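Local coordinates for protein transcription regulator (Lactobacillus plantarum WCFS1, PDB 3CLK) that probably regulates transcription as a dimer of the LacI/GalR type, with a periplasmic-binding-protein-like fold that in relatives binds a small-molecule effector, at residues F207-E210 / D214-I217; G199-A204 / K227-Q232; H56-A61 / L81-S86. One frame throughout, in Å; residues are numbered along the deposited sequence.

Contact 1: residues F207-E210 / D214-I217; sequences FGIE and DLSI
Ile209 and Glu210 meet Asp214 and Leu215 in the turn that completes a beta-alpha-beta crossover, running from helix 194-206 into strand 216-219. Gly208, with its positive phi of 81°, ends the helix in a Schellman motif and sends the chain towards this turn. The tightly packed part is apolar. CG2 of Ile209 lies 3.5 Å from CB of Leu215 and 3.9 Å from CD2 of the same leucine; with the isoleucine's CG1 anti to its carbonyl carbon, CG2 is the branch that faces Leu215. Ala204 of the helix touches both side chains, so the pair packs against the end of helix 194-206.

On the polar side the backbone of Glu210 is held at both ends. Its O accepts from Asp214 N at 2.9 Å, and more weakly from Leu215 N at 3.2 Å. Asp214 then folds its carboxylate back, CG lying between its own N and carbonyl carbon (chi1 54°). Towards solvent the fit is looser: the exposed carboxylate of Glu210 extends past that of Asp214, their planes steeply turned and Glu210 OE2 4.4 Å from Asp214 OD1, a like-charge approach that may be mildly unfavourable. What secures the aspartate instead is the backbone: Glu210 N donates to Asp214 OD1 at 3.0 Å, on the syn side and 29° out of the carboxylate plane.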
loop_
_atom_site.group_PDB
_atom_site.type_symbol
_atom_site.label_atom_id
_atom_site.label_comp_id
_atom_site.label_asym_id
_atom_site.label_seq_id
_atom_site.Cartn_x
_atom_site.Cartn_y
_atom_site.Cartn_z
ATOM N N PHE B 207 18.153 1.682 -18.735
ATOM C CA PHE B 207 18.755 2.387 -19.866
ATOM C C PHE B 207 20.195 2.805 -19.527
ATOM O O PHE B 207 20.890 3.397 -20.353
ATOM C CB PHE B 207 17.945 3.647 -20.225
ATOM C CG PHE B 207 16.682 3.382 -21.019
ATOM C CD1 PHE B 207 16.559 2.256 -21.821
ATOM C CD2 PHE B 207 15.641 4.314 -21.017
ATOM C CE1 PHE B 207 15.424 2.059 -22.615
ATOM C CE2 PHE B 207 14.501 4.127 -21.808
ATOM C CZ PHE B 207 14.396 2.995 -22.608
ATOM N N GLY B 208 20.640 2.501 -18.313
ATOM C CA GLY B 208 21.984 2.874 -17.911
ATOM C C GLY B 208 22.083 4.332 -17.479
ATOM O O GLY B 208 23.176 4.900 -17.432
ATOM N N ILE B 209 20.936 4.942 -17.183
ATOM C CA ILE B 209 20.873 6.332 -16.732
ATOM C C ILE B 209 20.935 6.344 -15.199
ATOM O O ILE B 209 20.073 5.785 -14.528
ATOM C CB ILE B 209 19.553 7.011 -17.193
ATOM C CG1 ILE B 209 19.495 7.049 -18.723
ATOM C CG2 ILE B 209 19.456 8.432 -16.628
ATOM C CD1 ILE B 209 18.193 7.601 -19.277
ATOM N N GLU B 210 21.956 6.989 -14.651
ATOM C CA GLU B 210 22.125 7.053 -13.204
ATOM C C GLU B 210 21.358 8.188 -12.525
ATOM O O GLU B 210 21.381 9.322 -12.971
ATOM C CB GLU B 210 23.610 7.183 -12.873
ATOM C CG GLU B 210 24.447 6.052 -13.424
ATOM C CD GLU B 210 25.923 6.326 -13.294
ATOM O OE1 GLU B 210 26.401 6.435 -12.148
ATOM O OE2 GLU B 210 26.599 6.440 -14.339
ATOM N N ASP B 214 22.994 11.666 -13.614
ATOM C CA ASP B 214 22.627 12.378 -14.836
ATOM C C ASP B 214 21.123 12.597 -15.013
ATOM O O ASP B 214 20.685 13.163 -16.014
ATOM C CB ASP B 214 23.220 11.698 -16.080
ATOM C CG ASP B 214 22.865 10.234 -16.185
ATOM O OD1 ASP B 214 23.552 9.401 -15.558
ATOM O OD2 ASP B 214 21.898 9.921 -16.909
ATOM N N LEU B 215 20.336 12.158 -14.036
ATOM C CA LEU B 215 18.891 12.346 -14.069
ATOM C C LEU B 215 18.319 12.533 -12.659
ATOM O O LEU B 215 18.508 11.689 -11.787
ATOM C CB LEU B 215 18.199 11.153 -14.746
ATOM C CG LEU B 215 16.666 11.224 -14.774
ATOM C CD1 LEU B 215 16.221 12.446 -15.583
ATOM C CD2 LEU B 215 16.089 9.947 -15.370
ATOM N N SER B 216 17.635 13.650 -12.440
ATOM C CA SER B 216 17.008 13.918 -11.151
ATOM C C SER B 216 15.535 13.540 -11.265
ATOM O O SER B 216 14.921 13.731 -12.318
ATOM C CB SER B 216 17.108 15.405 -10.780
ATOM O OG SER B 216 18.404 15.761 -10.327
ATOM N N ILE B 217 14.974 13.012 -10.182
ATOM C CA ILE B 217 13.563 12.633 -10.158
ATOM C C ILE B 217 12.905 13.182 -8.903
ATOM O O ILE B 217 13.434 13.018 -7.811
ATOM C CB ILE B 217 13.367 11.096 -10.146
ATOM C CG1 ILE B 217 13.920 10.478 -11.431
ATOM C CG2 ILE B 217 11.883 10.772 -9.975
ATOM C CD1 ILE B 217 13.870 8.959 -11.450
#

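Contact 2: residues G199-A204 / K227-Q232; sequences GILNQA and KITRPQ
Leu201, which carries most of the buried surface, reaches out from helix 194-206 to the loop that holds Thr229 and Pro231 just before strand 234-237. The contact therefore joins a helix covering the C-terminal sheet to the connection between the neighbouring strands 216-219 and 234-237, within a Rossmann-like lobe. The leucine gets there by being fully stretched: CG is anti to the backbone N (chi1 -164°) and CD1 continues the line. CD1 does most of the touching, 3.7 Å from Thr229 CB and 3.8 Å from the carbonyl O of Pro231, while the proline ring is more distant, its CD 4.4 Å from Leu201 CD1. The other methyl, CD2, lies 4.0 Å from Arg230 O.

Bonds within the loop probably help to hold this surface in place. A cis peptide precedes Pro231, and Thr229 OG1 donates across the bend to Pro231 O at 2.9 Å, tilted 34° from the carbonyl plane. Arg230, whose side chain sets out away from the helix, donates from NE to Thr229 O at 2.7 Å, from above the carbonyl plane. With a valine in place of Thr229, Pro231 O would probably lose its hydroxyl donor and the cis bend one of its internal ties.

The loop and helix also face the second subunit: Asn202 ND2 bonds to Ile228 O of the other chain, and the reciprocal bond forms too. With no hydrogen bond joining helix to loop across the contact itself, their mutual fit rests on van der Waals contact, while the loop's polar groups secure its own shape.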
loop_
_atom_site.group_PDB
_atom_site.type_symbol
_atom_site.label_atom_id
_atom_site.label_comp_id
_atom_site.label_asym_id
_atom_site.label_seq_id
_atom_site.Cartn_x
_atom_site.Cartn_y
_atom_site.Cartn_z
ATOM N N GLY B 199 8.741 3.490 -11.247
ATOM C CA GLY B 199 8.806 2.961 -12.604
ATOM C C GLY B 199 9.813 3.745 -13.440
ATOM O O GLY B 199 10.598 3.178 -14.207
ATOM N N ILE B 200 9.789 5.063 -13.295
ATOM C CA ILE B 200 10.721 5.926 -14.014
ATOM C C ILE B 200 12.135 5.553 -13.587
ATOM O O ILE B 200 13.027 5.375 -14.419
ATOM C CB ILE B 200 10.497 7.413 -13.658
ATOM C CG1 ILE B 200 9.145 7.879 -14.195
ATOM C CG2 ILE B 200 11.640 8.274 -14.225
ATOM C CD1 ILE B 200 8.727 9.249 -13.692
ATOM N N LEU B 201 12.318 5.439 -12.276
ATOM C CA LEU B 201 13.604 5.110 -11.673
ATOM C C LEU B 201 14.187 3.801 -12.181
ATOM O O LEU B 201 15.375 3.726 -12.534
ATOM C CB LEU B 201 13.453 5.028 -10.150
ATOM C CG LEU B 201 14.713 5.060 -9.272
ATOM C CD1 LEU B 201 14.324 4.945 -7.788
ATOM C CD2 LEU B 201 15.630 3.931 -9.644
ATOM N N ASN B 202 13.364 2.758 -12.188
ATOM C CA ASN B 202 13.822 1.459 -12.638
ATOM C C ASN B 202 14.092 1.438 -14.141
ATOM O O ASN B 202 15.079 0.847 -14.573
ATOM C CB ASN B 202 12.808 0.367 -12.267
ATOM C CG ASN B 202 12.788 0.065 -10.770
ATOM O OD1 ASN B 202 13.717 0.418 -10.037
ATOM N ND2 ASN B 202 11.736 -0.604 -10.316
ATOM N N GLN B 203 13.228 2.074 -14.938
ATOM C CA GLN B 203 13.440 2.085 -16.384
ATOM C C GLN B 203 14.687 2.879 -16.735
ATOM O O GLN B 203 15.444 2.490 -17.622
ATOM C CB GLN B 203 12.242 2.668 -17.142
ATOM C CG GLN B 203 12.399 2.557 -18.676
ATOM C CD GLN B 203 12.557 1.112 -19.145
ATOM O OE1 GLN B 203 13.333 0.815 -20.059
ATOM N NE2 GLN B 203 11.816 0.212 -18.522
ATOM N N ALA B 204 14.894 3.999 -16.049
ATOM C CA ALA B 204 16.085 4.812 -16.294
ATOM C C ALA B 204 17.295 3.925 -16.029
ATOM O O ALA B 204 18.248 3.890 -16.809
ATOM C CB ALA B 204 16.113 6.010 -15.353
ATOM N N LYS B 227 10.913 5.923 0.568
ATOM C CA LYS B 227 12.038 5.503 1.396
ATOM C C LYS B 227 12.492 4.066 1.162
ATOM O O LYS B 227 13.390 3.584 1.852
ATOM C CB LYS B 227 11.690 5.696 2.879
ATOM C CG LYS B 227 11.855 7.130 3.372
ATOM C CD LYS B 227 13.311 7.417 3.758
ATOM C CE LYS B 227 13.616 8.915 3.828
ATOM N NZ LYS B 227 12.678 9.684 4.697
ATOM N N ILE B 228 11.898 3.385 0.187
ATOM C CA ILE B 228 12.269 1.999 -0.085
ATOM C C ILE B 228 13.040 1.784 -1.384
ATOM O O ILE B 228 13.531 0.686 -1.639
ATOM C CB ILE B 228 11.032 1.075 -0.116
ATOM C CG1 ILE B 228 10.176 1.394 -1.341
ATOM C CG2 ILE B 228 10.232 1.243 1.171
ATOM C CD1 ILE B 228 9.032 0.424 -1.561
ATOM N N THR B 229 13.138 2.816 -2.215
ATOM C CA THR B 229 13.881 2.678 -3.462
ATOM C C THR B 229 15.304 3.178 -3.261
ATOM O O THR B 229 15.588 3.894 -2.306
ATOM C CB THR B 229 13.242 3.491 -4.601
ATOM O OG1 THR B 229 13.187 4.877 -4.230
ATOM C CG2 THR B 229 11.839 2.992 -4.882
ATOM N N ARG B 230 16.197 2.784 -4.158
ATOM C CA ARG B 230 17.588 3.216 -4.101
ATOM C C ARG B 230 17.921 3.876 -5.435
ATOM O O ARG B 230 17.975 3.208 -6.464
ATOM C CB ARG B 230 18.522 2.024 -3.881
ATOM C CG ARG B 230 18.379 1.343 -2.529
ATOM C CD ARG B 230 18.685 2.278 -1.363
ATOM N NE ARG B 230 17.459 2.784 -0.752
ATOM C CZ ARG B 230 17.282 2.941 0.556
ATOM N NH1 ARG B 230 18.252 2.640 1.406
ATOM N NH2 ARG B 230 16.120 3.377 1.016
ATOM N N PRO B 231 18.162 5.194 -5.429
ATOM C CA PRO B 231 18.144 6.076 -4.257
ATOM C C PRO B 231 16.744 6.402 -3.748
ATOM O O PRO B 231 15.763 6.266 -4.481
ATOM C CB PRO B 231 18.855 7.324 -4.766
ATOM C CG PRO B 231 18.367 7.405 -6.187
ATOM C CD PRO B 231 18.474 5.955 -6.656
ATOM N N GLN B 232 16.658 6.838 -2.494
ATOM C CA GLN B 232 15.375 7.214 -1.917
ATOM C C GLN B 232 14.887 8.461 -2.647
ATOM O O GLN B 232 15.659 9.381 -2.916
ATOM C CB GLN B 232 15.513 7.463 -0.413
ATOM C CG GLN B 232 15.932 6.207 0.334
ATOM C CD GLN B 232 15.656 6.273 1.820
ATOM O OE1 GLN B 232 16.063 7.214 2.502
ATOM N NE2 GLN B 232 14.965 5.260 2.336
#

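Contact 3: residues H56-A61 / L81-S86; sequences HALLTA and LQLLQS
Leu58 of helix 53-63 packs against Leu83 and Leu84 of helix 78-86, joining two helices that cover the same side of the parallel N-terminal sheet in this Rossmann-like lobe. The backbones come close, with the CA atoms of Leu58 and Leu84 only 6.8 Å apart. Along the second helix, Leu81 turns away from the first and packs on Arg102.

Leu83 points toward the first helix. Its CG is anti to the backbone N (chi1 -179°), which carries CD1 to 3.8 Å from Leu58 CB; the same methyl has Leu59 CD2 a looser 4.6 Å away. Leu84 follows, its CB 4.2 Å from Leu58 CD1 while its side chain rests on Ile69, Leu71 and Tyr91 of the sheet; Leu76 touches both Leu58 and Leu84. Ser86 closes the segment by donating its OG to Gln82 O at 2.9 Å, within its own helix.

No hydrogen bond or charge pair crosses between the segments, so what joins them is the fit of leucine side chains, a largely buried and non-directional contact.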
loop_
_atom_site.group_PDB
_atom_site.type_symbol
_atom_site.label_atom_id
_atom_site.label_comp_id
_atom_site.label_asym_id
_atom_site.label_seq_id
_atom_site.Cartn_x
_atom_site.Cartn_y
_atom_site.Cartn_z
ATOM N N HIS B 56 -23.667 1.464 -5.628
ATOM C CA HIS B 56 -23.899 0.522 -4.538
ATOM C C HIS B 56 -23.026 0.805 -3.323
ATOM O O HIS B 56 -23.374 0.445 -2.197
ATOM C CB HIS B 56 -23.664 -0.906 -5.027
ATOM C CG HIS B 56 -24.729 -1.397 -5.954
ATOM N ND1 HIS B 56 -26.018 -1.646 -5.536
ATOM C CD2 HIS B 56 -24.711 -1.640 -7.286
ATOM C CE1 HIS B 56 -26.751 -2.020 -6.569
ATOM N NE2 HIS B 56 -25.982 -2.025 -7.643
ATOM N N ALA B 57 -21.889 1.448 -3.552
ATOM C CA ALA B 57 -20.999 1.785 -2.454
ATOM C C ALA B 57 -21.699 2.861 -1.629
ATOM O O ALA B 57 -21.755 2.775 -0.402
ATOM C CB ALA B 57 -19.667 2.298 -2.991
ATOM N N LEU B 58 -22.240 3.867 -2.314
ATOM C CA LEU B 58 -22.944 4.952 -1.638
ATOM C C LEU B 58 -24.117 4.405 -0.837
ATOM O O LEU B 58 -24.274 4.722 0.340
ATOM C CB LEU B 58 -23.466 5.986 -2.641
ATOM C CG LEU B 58 -22.488 6.936 -3.338
ATOM C CD1 LEU B 58 -21.636 7.652 -2.295
ATOM C CD2 LEU B 58 -21.616 6.166 -4.303
ATOM N N LEU B 59 -24.941 3.581 -1.475
ATOM C CA LEU B 59 -26.090 3.016 -0.781
ATOM C C LEU B 59 -25.659 2.145 0.385
ATOM O O LEU B 59 -26.299 2.149 1.431
ATOM C CB LEU B 59 -26.976 2.207 -1.739
ATOM C CG LEU B 59 -27.856 3.018 -2.701
ATOM C CD1 LEU B 59 -28.838 2.076 -3.394
ATOM C CD2 LEU B 59 -28.623 4.095 -1.941
ATOM N N THR B 60 -24.572 1.401 0.217
ATOM C CA THR B 60 -24.095 0.546 1.296
ATOM C C THR B 60 -23.775 1.381 2.530
ATOM O O THR B 60 -23.929 0.915 3.658
ATOM C CB THR B 60 -22.826 -0.233 0.895
ATOM O OG1 THR B 60 -23.114 -1.087 -0.219
ATOM C CG2 THR B 60 -22.336 -1.080 2.065
ATOM N N ALA B 61 -23.335 2.617 2.312
ATOM C CA ALA B 61 -22.988 3.512 3.415
ATOM C C ALA B 61 -24.214 4.222 3.986
ATOM O O ALA B 61 -24.340 4.392 5.202
ATOM C CB ALA B 61 -21.965 4.542 2.946
ATOM N N LEU B 81 -23.468 11.535 -7.608
ATOM C CA LEU B 81 -23.211 12.706 -6.782
ATOM C C LEU B 81 -24.526 13.306 -6.289
ATOM O O LEU B 81 -24.647 13.652 -5.112
ATOM C CB LEU B 81 -22.429 13.755 -7.570
ATOM C CG LEU B 81 -22.229 15.122 -6.903
ATOM C CD1 LEU B 81 -21.599 14.958 -5.526
ATOM C CD2 LEU B 81 -21.349 15.985 -7.794
ATOM N N GLN B 82 -25.506 13.440 -7.182
ATOM C CA GLN B 82 -26.803 13.986 -6.777
ATOM C C GLN B 82 -27.408 12.999 -5.783
ATOM O O GLN B 82 -28.154 13.377 -4.883
ATOM C CB GLN B 82 -27.743 14.152 -7.979
ATOM C CG GLN B 82 -27.964 12.881 -8.779
ATOM C CD GLN B 82 -29.346 12.803 -9.407
ATOM O OE1 GLN B 82 -29.775 13.713 -10.119
ATOM N NE2 GLN B 82 -30.049 11.706 -9.145
ATOM N N LEU B 83 -27.067 11.729 -5.952
ATOM C CA LEU B 83 -27.560 10.688 -5.069
ATOM C C LEU B 83 -27.062 10.931 -3.640
ATOM O O LEU B 83 -27.849 10.958 -2.697
ATOM C CB LEU B 83 -27.101 9.322 -5.577
ATOM C CG LEU B 83 -27.522 8.067 -4.810
ATOM C CD1 LEU B 83 -26.594 7.835 -3.633
ATOM C CD2 LEU B 83 -28.973 8.208 -4.359
ATOM N N LEU B 84 -25.754 11.107 -3.489
ATOM C CA LEU B 84 -25.171 11.356 -2.175
ATOM C C LEU B 84 -25.677 12.683 -1.620
ATOM O O LEU B 84 -25.905 12.816 -0.422
ATOM C CB LEU B 84 -23.639 11.393 -2.267
ATOM C CG LEU B 84 -22.858 11.840 -1.024
ATOM C CD1 LEU B 84 -23.156 10.926 0.155
ATOM C CD2 LEU B 84 -21.368 11.837 -1.340
ATOM N N GLN B 85 -25.852 13.663 -2.496
ATOM C CA GLN B 85 -26.320 14.971 -2.070
ATOM C C GLN B 85 -27.781 14.969 -1.629
ATOM O O GLN B 85 -28.196 15.824 -0.849
ATOM C CB GLN B 85 -26.110 15.996 -3.185
ATOM C CG GLN B 85 -24.644 16.284 -3.485
ATOM C CD GLN B 85 -24.442 17.596 -4.220
ATOM O OE1 GLN B 85 -23.320 17.956 -4.582
ATOM N NE2 GLN B 85 -25.530 18.323 -4.435
ATOM N N SER B 86 -28.555 14.003 -2.114
ATOM C CA SER B 86 -29.969 13.911 -1.761
ATOM C C SER B 86 -30.216 13.124 -0.482
ATOM O O SER B 86 -31.282 13.240 0.125
ATOM C CB SER B 86 -30.759 13.266 -2.900
ATOM O OG SER B 86 -30.783 14.109 -4.034
#

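Contacts 1 and 2 are neighbours, their centres 10 Å apart, and contact 1 is nested along the chain inside the loop closed by contact 2. They meet at helix 194-206, which carries one segment of contact 2 and runs into the loop of contact 1: Ile209 N lies 2.9 Å from Ala204 O, a probable hydrogen bond, and Ile217 CD1 packs 3.6 Å from Ile200 CG2. Contact 3 belongs to the other lobe, on the opposite side of the chain's centre, with its centre 46 Å from that of contact 1 and 39 Å from that of contact 2. In LacI-type relatives the effector binds in the cleft between such lobes. Contacts 2 and 3 both reach the second subunit, consistent with a dimer that engages both lobes.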